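Tryptophanyl-tRNA synthetase (Cryptosporidium parvum Iowa II, PDB 3HV0) probably catalyses the ATP-dependent attachment of L-tryptophan to tRNA(Trp), releasing AMP and diphosphate. Local coordinates at residues L22-K25 against K29-T32; K33-R38 against R60-I65; L66-Y69 against L74-L77. All coordinates share one frame; numbering follows the deposited sequence.

Contact 1: L22-K25 against K29-T32; sequences LIDK and KLIT
With chi1 at -154°, Ile23 turns CG1 opposite its main-chain N as it meets Leu30. This leaves the branch methyl CG2 between the backbone N and the carbonyl carbon. The extended chi2 (169°) carries CD1, along with CG2, to Leu30 CD1. Both methyls thus come to the same atom of Leu30. Ile23 CG2 lies 4.0 Å from Leu30 CD1, and Ile23 CD1 lies 4.1 Å from that same Leu30 CD1. One leucine methyl is therefore shared between two isoleucine methyls. The two side chains cross at about a right angle, so they meet at their ends and do not run alongside each other. Next along the helix, the carboxylate of Asp24 skirts the same methyl, with Asp24 OD1 4.4 Å from Leu30 CD1. This is a loose van der Waals approach of a carboxylate oxygen to a methyl, with no bond. No hydrogen bond joins the two segments, and only 91 Å² of surface is buried in all. The closest backbone approach is between Asp24 CA and Lys29 CA, at 6.7 Å. The contact is plain packing in a short helix-turn-strand unit near the N terminus of the modelled chain. Ile23 is buried and also touches Leu57 and Ser58 of strand 56-60. Within this chain, strand 29-30 is the outermost strand at one side of the sheet and runs antiparallel to 56-60. Backbone bonds pair Lys29 with His59 and Ile31 with Leu57. Beyond the strand, Thr32 OG1 accepts from Met35 N and N-caps helix 33-43.

Contact 2: K33-R38 against R60-I65; sequences KDMIER and RDFEKI
Arg38 lays its guanidinium edge against the first turn of helix 62-70, against the backbone and CB of Glu63. Arg38 NH1 lies 3.8 Å from Glu63 CB, which sits at the guanidinium edge, in its plane. Arg38 NH2 donates to Glu63 O at 3.2 Å, with a moderately bent N-H...O angle of 147°. The donor is tilted 15° from the carbonyl plane. CG of Arg38 is anti to the backbone N (chi1 175°) and the chain is extended as far as NE, which spans the gap between the helices. The carboxylate of Glu63 takes no part in the grip. Its chain bends at chi2, and Glu63 OE1 stays 6.5 Å from Arg38 NH1. The charge of Arg38 is met further along helix 62-70: NH2 forms a salt bridge with Asp67 and NE one with Glu70. These bonds on two nitrogens should fix the rotation of the guanidinium. One turn back in helix 33-43, Met35 points toward the other segment. Met35 SD reaches the rim of the Phe62 ring near the ring plane, 4.3 Å from Phe62 CD2. The buried Phe62 also touches Leu223 of strand 222-227. The arrangement is helix-on-helix packing that combines a Met35-Phe62 touch with the polar bonds of Arg38. It joins helix 33-43 to helix 62-70, which lies against the Rossmann-like sheet of the class I catalytic region, in the C-terminal part of the whole protein.

Contact 3: L66-Y69 against L74-L77; sequences LDVY and LFYL
Val68 and Tyr69 close a compact helix-loop-strand unit by packing on Leu74 and Phe75. Helix 62-70 leads through a short loop into strand 76-81, one of the parallel strands of the Rossmann-like fold of class I synthetases. Leu66 starts the segment on another front, touching Arg38 and Met39 of helix 33-43 and Phe106 of helix 93-106. Val68 points toward the strand segment, and chi1 (150°) places CG1 anti to the backbone N. Val68 CG1 approaches the backbone at Leu74 O, 4.1 Å away. Val68 CG1 also comes within 4.4 Å of Phe75 CD2, oblique to the phenylalanine ring. On the far side of the contact, Phe75 has a chi1 of 64°, with CG between the backbone N and the carbonyl carbon. This swings the ring back toward the helix. Ile65, one residue before the segment, touches the same ring. The rings of Tyr69 and Phe75 each meet Phe106 edge-to-face, so helix 93-106 joins the aromatic cluster. No hydrogen bond crosses between the segments. The strand is held instead by its neighbours: Tyr76 pairs through its backbone with His221 and Leu223, and Leu77 with Pro109. Tyr69 ends the walk. The side chains of Tyr69 and Phe75 cross at a slant, with Tyr69 CD1 at the phenylalanine edge, in plane, 3.8 Å from Phe75 CE2.

From the N terminus, contact 1 comes first and closes the three-residue turn between helix 22-25 and strand 29-30. The chain then enters helix 33-43. Contact 2 closes a longer loop, which includes helix 49-52 and strand 56-60, and brings helix 33-43 onto helix 62-70. Contact 3 closes the short loop from helix 62-70 into strand 76-81. The three are in series; none nests in or crosses another. Contacts 1 and 2 touch where Ile31 packs on Ile36. Contacts 2 and 3 share helix 62-70. Together they tie the N-terminal helices and edge strand to the parallel part of the sheet.

Contact 1: L22-K25 against K29-T32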
# COMPACT_ATOMS: atom_id res chain seq x y z
N LEU A 22 -19.50 25.82 9.69
CA LEU A 22 -18.63 24.65 9.58
C LEU A 22 -17.40 24.97 8.74
O LEU A 22 -16.28 24.58 9.08
CB LEU A 22 -19.38 23.44 8.97
CG LEU A 22 -19.79 23.43 7.49
CD1 LEU A 22 -20.12 22.00 7.04
CD2 LEU A 22 -20.96 24.37 7.19
N ILE A 23 -17.62 25.71 7.65
CA ILE A 23 -16.56 26.02 6.68
C ILE A 23 -15.44 26.82 7.35
O ILE A 23 -14.27 26.63 7.03
CB ILE A 23 -17.13 26.77 5.44
CG1 ILE A 23 -16.25 26.54 4.20
CG2 ILE A 23 -17.27 28.26 5.71
CD1 ILE A 23 -16.89 27.02 2.91
N ASP A 24 -15.80 27.68 8.30
CA ASP A 24 -14.82 28.41 9.09
C ASP A 24 -14.20 27.50 10.15
O ASP A 24 -12.98 27.48 10.30
CB ASP A 24 -15.46 29.63 9.77
CG ASP A 24 -16.05 30.63 8.78
OD1 ASP A 24 -15.98 30.40 7.54
OD2 ASP A 24 -16.60 31.65 9.25
N LYS A 25 -15.05 26.76 10.87
CA LYS A 25 -14.61 25.81 11.93
C LYS A 25 -13.52 24.85 11.46
O LYS A 25 -12.57 24.57 12.20
CB LYS A 25 -15.79 24.97 12.44
CG LYS A 25 -15.37 23.71 13.21
CD LYS A 25 -16.52 23.09 13.98
CE LYS A 25 -16.02 21.98 14.90
NZ LYS A 25 -17.09 21.47 15.80
N LYS A 29 -10.84 29.44 4.43
CA LYS A 29 -11.05 30.86 4.19
C LYS A 29 -11.97 31.00 2.98
O LYS A 29 -11.89 30.21 2.05
CB LYS A 29 -9.72 31.56 3.92
CG LYS A 29 -9.08 32.23 5.13
CD LYS A 29 -7.55 32.17 5.09
CE LYS A 29 -6.93 32.69 6.40
NZ LYS A 29 -5.70 31.92 6.81
N LEU A 30 -12.83 32.00 2.99
CA LEU A 30 -13.61 32.33 1.80
C LEU A 30 -12.75 33.09 0.80
O LEU A 30 -11.89 33.89 1.17
CB LEU A 30 -14.86 33.11 2.16
CG LEU A 30 -16.13 32.26 2.30
CD1 LEU A 30 -15.90 31.04 3.17
CD2 LEU A 30 -17.27 33.11 2.83
N ILE A 31 -13.01 32.84 -0.47
CA ILE A 31 -12.25 33.39 -1.57
C ILE A 31 -12.68 34.85 -1.73
O ILE A 31 -13.87 35.14 -1.83
CB ILE A 31 -12.48 32.56 -2.87
CG1 ILE A 31 -11.98 31.11 -2.69
CG2 ILE A 31 -11.78 33.17 -4.05
CD1 ILE A 31 -12.34 30.17 -3.82
N THR A 32 -11.72 35.76 -1.70
CA THR A 32 -12.02 37.18 -1.67
C THR A 32 -11.93 37.80 -3.05
O THR A 32 -11.19 37.34 -3.90
CB THR A 32 -11.06 37.92 -0.71
OG1 THR A 32 -9.72 37.78 -1.17
CG2 THR A 32 -11.16 37.36 0.69

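Contact 2: K33-R38 against R60-I65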
# COMPACT_ATOMS: atom_id res chain seq x y z
N LYS A 33 -12.68 38.87 -3.27
CA LYS A 33 -12.61 39.60 -4.53
C LYS A 33 -11.17 40.01 -4.79
O LYS A 33 -10.67 39.84 -5.89
CB LYS A 33 -13.55 40.81 -4.55
CG LYS A 33 -14.90 40.50 -5.21
CD LYS A 33 -15.59 41.75 -5.73
CE LYS A 33 -16.69 41.41 -6.72
NZ LYS A 33 -17.87 40.76 -6.08
N ASP A 34 -10.50 40.51 -3.75
CA ASP A 34 -9.09 40.82 -3.85
C ASP A 34 -8.34 39.61 -4.43
O ASP A 34 -7.69 39.72 -5.46
CB ASP A 34 -8.53 41.20 -2.48
CG ASP A 34 -9.05 42.56 -1.99
OD1 ASP A 34 -9.84 43.21 -2.72
OD2 ASP A 34 -8.67 42.98 -0.87
N MET A 35 -8.48 38.46 -3.80
CA MET A 35 -7.84 37.26 -4.31
C MET A 35 -8.18 37.00 -5.78
O MET A 35 -7.30 36.59 -6.55
CB MET A 35 -8.24 36.03 -3.50
CG MET A 35 -7.21 35.57 -2.54
SD MET A 35 -7.86 34.15 -1.65
CE MET A 35 -8.59 35.01 -0.24
N ILE A 36 -9.44 37.20 -6.15
CA ILE A 36 -9.90 36.90 -7.52
C ILE A 36 -9.38 37.94 -8.50
O ILE A 36 -8.86 37.60 -9.56
CB ILE A 36 -11.43 36.82 -7.62
CG1 ILE A 36 -11.96 35.65 -6.78
CG2 ILE A 36 -11.86 36.65 -9.07
CD1 ILE A 36 -13.45 35.70 -6.54
N GLU A 37 -9.53 39.21 -8.14
CA GLU A 37 -8.94 40.28 -8.93
C GLU A 37 -7.43 40.03 -9.06
O GLU A 37 -6.88 40.20 -10.15
CB GLU A 37 -9.22 41.65 -8.29
CG GLU A 37 -8.81 42.84 -9.15
CD GLU A 37 -8.90 44.19 -8.43
OE1 GLU A 37 -8.79 44.24 -7.18
OE2 GLU A 37 -9.07 45.22 -9.12
N ARG A 38 -6.78 39.58 -7.98
CA ARG A 38 -5.31 39.43 -7.95
C ARG A 38 -4.86 38.45 -9.01
O ARG A 38 -3.81 38.63 -9.63
CB ARG A 38 -4.81 39.03 -6.55
CG ARG A 38 -3.28 38.73 -6.45
CD ARG A 38 -2.70 39.04 -5.04
NE ARG A 38 -1.57 38.19 -4.66
CZ ARG A 38 -1.62 37.18 -3.79
NH1 ARG A 38 -2.77 36.85 -3.18
NH2 ARG A 38 -0.53 36.46 -3.53
N ARG A 60 -7.50 26.90 1.13
CA ARG A 60 -6.38 26.90 2.07
C ARG A 60 -5.11 27.28 1.32
O ARG A 60 -4.70 26.58 0.40
CB ARG A 60 -6.19 25.52 2.69
CG ARG A 60 -7.41 25.02 3.39
CD ARG A 60 -7.17 23.75 4.20
NE ARG A 60 -7.83 23.91 5.50
CZ ARG A 60 -8.51 22.96 6.14
NH1 ARG A 60 -8.62 21.74 5.64
NH2 ARG A 60 -9.06 23.24 7.31
N ASP A 61 -4.51 28.40 1.70
CA ASP A 61 -3.24 28.87 1.14
C ASP A 61 -3.22 28.94 -0.38
O ASP A 61 -2.18 28.69 -0.99
CB ASP A 61 -2.06 28.01 1.64
CG ASP A 61 -1.79 28.18 3.13
OD1 ASP A 61 -2.32 29.10 3.78
OD2 ASP A 61 -1.03 27.37 3.68
N PHE A 62 -4.37 29.24 -0.97
CA PHE A 62 -4.43 29.60 -2.39
C PHE A 62 -3.64 30.88 -2.63
O PHE A 62 -3.06 31.04 -3.69
CB PHE A 62 -5.88 29.78 -2.84
CG PHE A 62 -6.03 30.16 -4.31
CD1 PHE A 62 -5.71 29.26 -5.31
CD2 PHE A 62 -6.51 31.41 -4.66
CE1 PHE A 62 -5.85 29.61 -6.64
CE2 PHE A 62 -6.65 31.76 -6.00
CZ PHE A 62 -6.31 30.87 -6.99
N GLU A 63 -3.59 31.77 -1.65
CA GLU A 63 -2.76 33.00 -1.79
C GLU A 63 -1.26 32.67 -1.93
O GLU A 63 -0.52 33.39 -2.57
CB GLU A 63 -3.04 34.03 -0.67
CG GLU A 63 -2.44 33.74 0.72
CD GLU A 63 -3.02 32.52 1.40
OE1 GLU A 63 -4.12 32.07 0.98
OE2 GLU A 63 -2.37 32.00 2.35
N LYS A 64 -0.83 31.53 -1.40
CA LYS A 64 0.55 31.05 -1.61
C LYS A 64 0.82 30.73 -3.09
O LYS A 64 1.89 31.04 -3.59
CB LYS A 64 0.86 29.82 -0.75
N ILE A 65 -0.15 30.13 -3.78
CA ILE A 65 0.01 29.80 -5.20
C ILE A 65 0.21 31.06 -6.08
O ILE A 65 1.07 31.09 -6.98
CB ILE A 65 -1.20 29.02 -5.75
CG1 ILE A 65 -1.16 27.56 -5.27
CG2 ILE A 65 -1.21 29.05 -7.28
CD1 ILE A 65 -1.27 27.43 -3.80

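Contact 3: L66-Y69 against L74-L77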
# COMPACT_ATOMS: atom_id res chain seq x y z
N LEU A 66 -0.57 32.09 -5.80
CA LEU A 66 -0.47 33.33 -6.54
C LEU A 66 0.85 34.01 -6.20
O LEU A 66 1.45 34.65 -7.07
CB LEU A 66 -1.65 34.25 -6.20
CG LEU A 66 -3.06 33.70 -6.49
CD1 LEU A 66 -4.14 34.64 -5.95
CD2 LEU A 66 -3.24 33.49 -7.98
N ASP A 67 1.31 33.87 -4.95
CA ASP A 67 2.62 34.41 -4.54
C ASP A 67 3.69 33.78 -5.41
O ASP A 67 4.54 34.47 -5.99
CB ASP A 67 2.93 34.11 -3.06
CG ASP A 67 2.22 35.07 -2.08
OD1 ASP A 67 1.80 36.19 -2.47
OD2 ASP A 67 2.09 34.70 -0.90
N VAL A 68 3.63 32.45 -5.50
CA VAL A 68 4.56 31.65 -6.29
C VAL A 68 4.51 31.99 -7.76
O VAL A 68 5.54 32.16 -8.40
CB VAL A 68 4.30 30.12 -6.07
CG1 VAL A 68 4.68 29.31 -7.30
CG2 VAL A 68 5.05 29.65 -4.85
N TYR A 69 3.30 32.10 -8.31
CA TYR A 69 3.15 32.42 -9.73
C TYR A 69 3.58 33.87 -10.00
O TYR A 69 4.09 34.19 -11.07
CB TYR A 69 1.72 32.16 -10.19
CG TYR A 69 1.59 32.03 -11.69
CD1 TYR A 69 1.96 30.86 -12.34
CD2 TYR A 69 1.09 33.07 -12.47
CE1 TYR A 69 1.83 30.72 -13.72
CE2 TYR A 69 0.97 32.96 -13.85
CZ TYR A 69 1.34 31.78 -14.47
OH TYR A 69 1.21 31.67 -15.84
N LEU A 74 6.90 27.85 -11.15
CA LEU A 74 5.83 26.92 -11.52
C LEU A 74 5.37 26.14 -10.30
O LEU A 74 6.07 26.06 -9.29
CB LEU A 74 6.30 25.95 -12.62
CG LEU A 74 5.99 26.37 -14.08
CD1 LEU A 74 6.42 27.83 -14.40
CD2 LEU A 74 6.65 25.38 -15.06
N PHE A 75 4.17 25.58 -10.42
CA PHE A 75 3.57 24.70 -9.43
C PHE A 75 2.77 23.65 -10.21
O PHE A 75 2.85 23.61 -11.43
CB PHE A 75 2.68 25.49 -8.47
CG PHE A 75 1.49 26.14 -9.12
CD1 PHE A 75 0.24 25.54 -9.07
CD2 PHE A 75 1.61 27.35 -9.78
CE1 PHE A 75 -0.86 26.12 -9.66
CE2 PHE A 75 0.52 27.95 -10.37
CZ PHE A 75 -0.71 27.33 -10.32
N TYR A 76 2.03 22.79 -9.51
CA TYR A 76 1.18 21.80 -10.18
C TYR A 76 -0.18 21.62 -9.55
O TYR A 76 -0.38 21.96 -8.38
CB TYR A 76 1.89 20.44 -10.31
CG TYR A 76 1.98 19.55 -9.08
CD1 TYR A 76 2.97 19.77 -8.13
CD2 TYR A 76 1.16 18.44 -8.92
CE1 TYR A 76 3.11 18.95 -7.03
CE2 TYR A 76 1.28 17.61 -7.80
CZ TYR A 76 2.28 17.86 -6.86
OH TYR A 76 2.44 17.04 -5.74
N LEU A 77 -1.10 21.09 -10.35
CA LEU A 77 -2.47 20.83 -9.91
C LEU A 77 -2.61 19.35 -9.60
O LEU A 77 -1.99 18.54 -10.21
CB LEU A 77 -3.47 21.26 -10.98
CG LEU A 77 -3.42 22.74 -11.42
CD1 LEU A 77 -3.89 22.97 -12.85
CD2 LEU A 77 -4.21 23.61 -10.45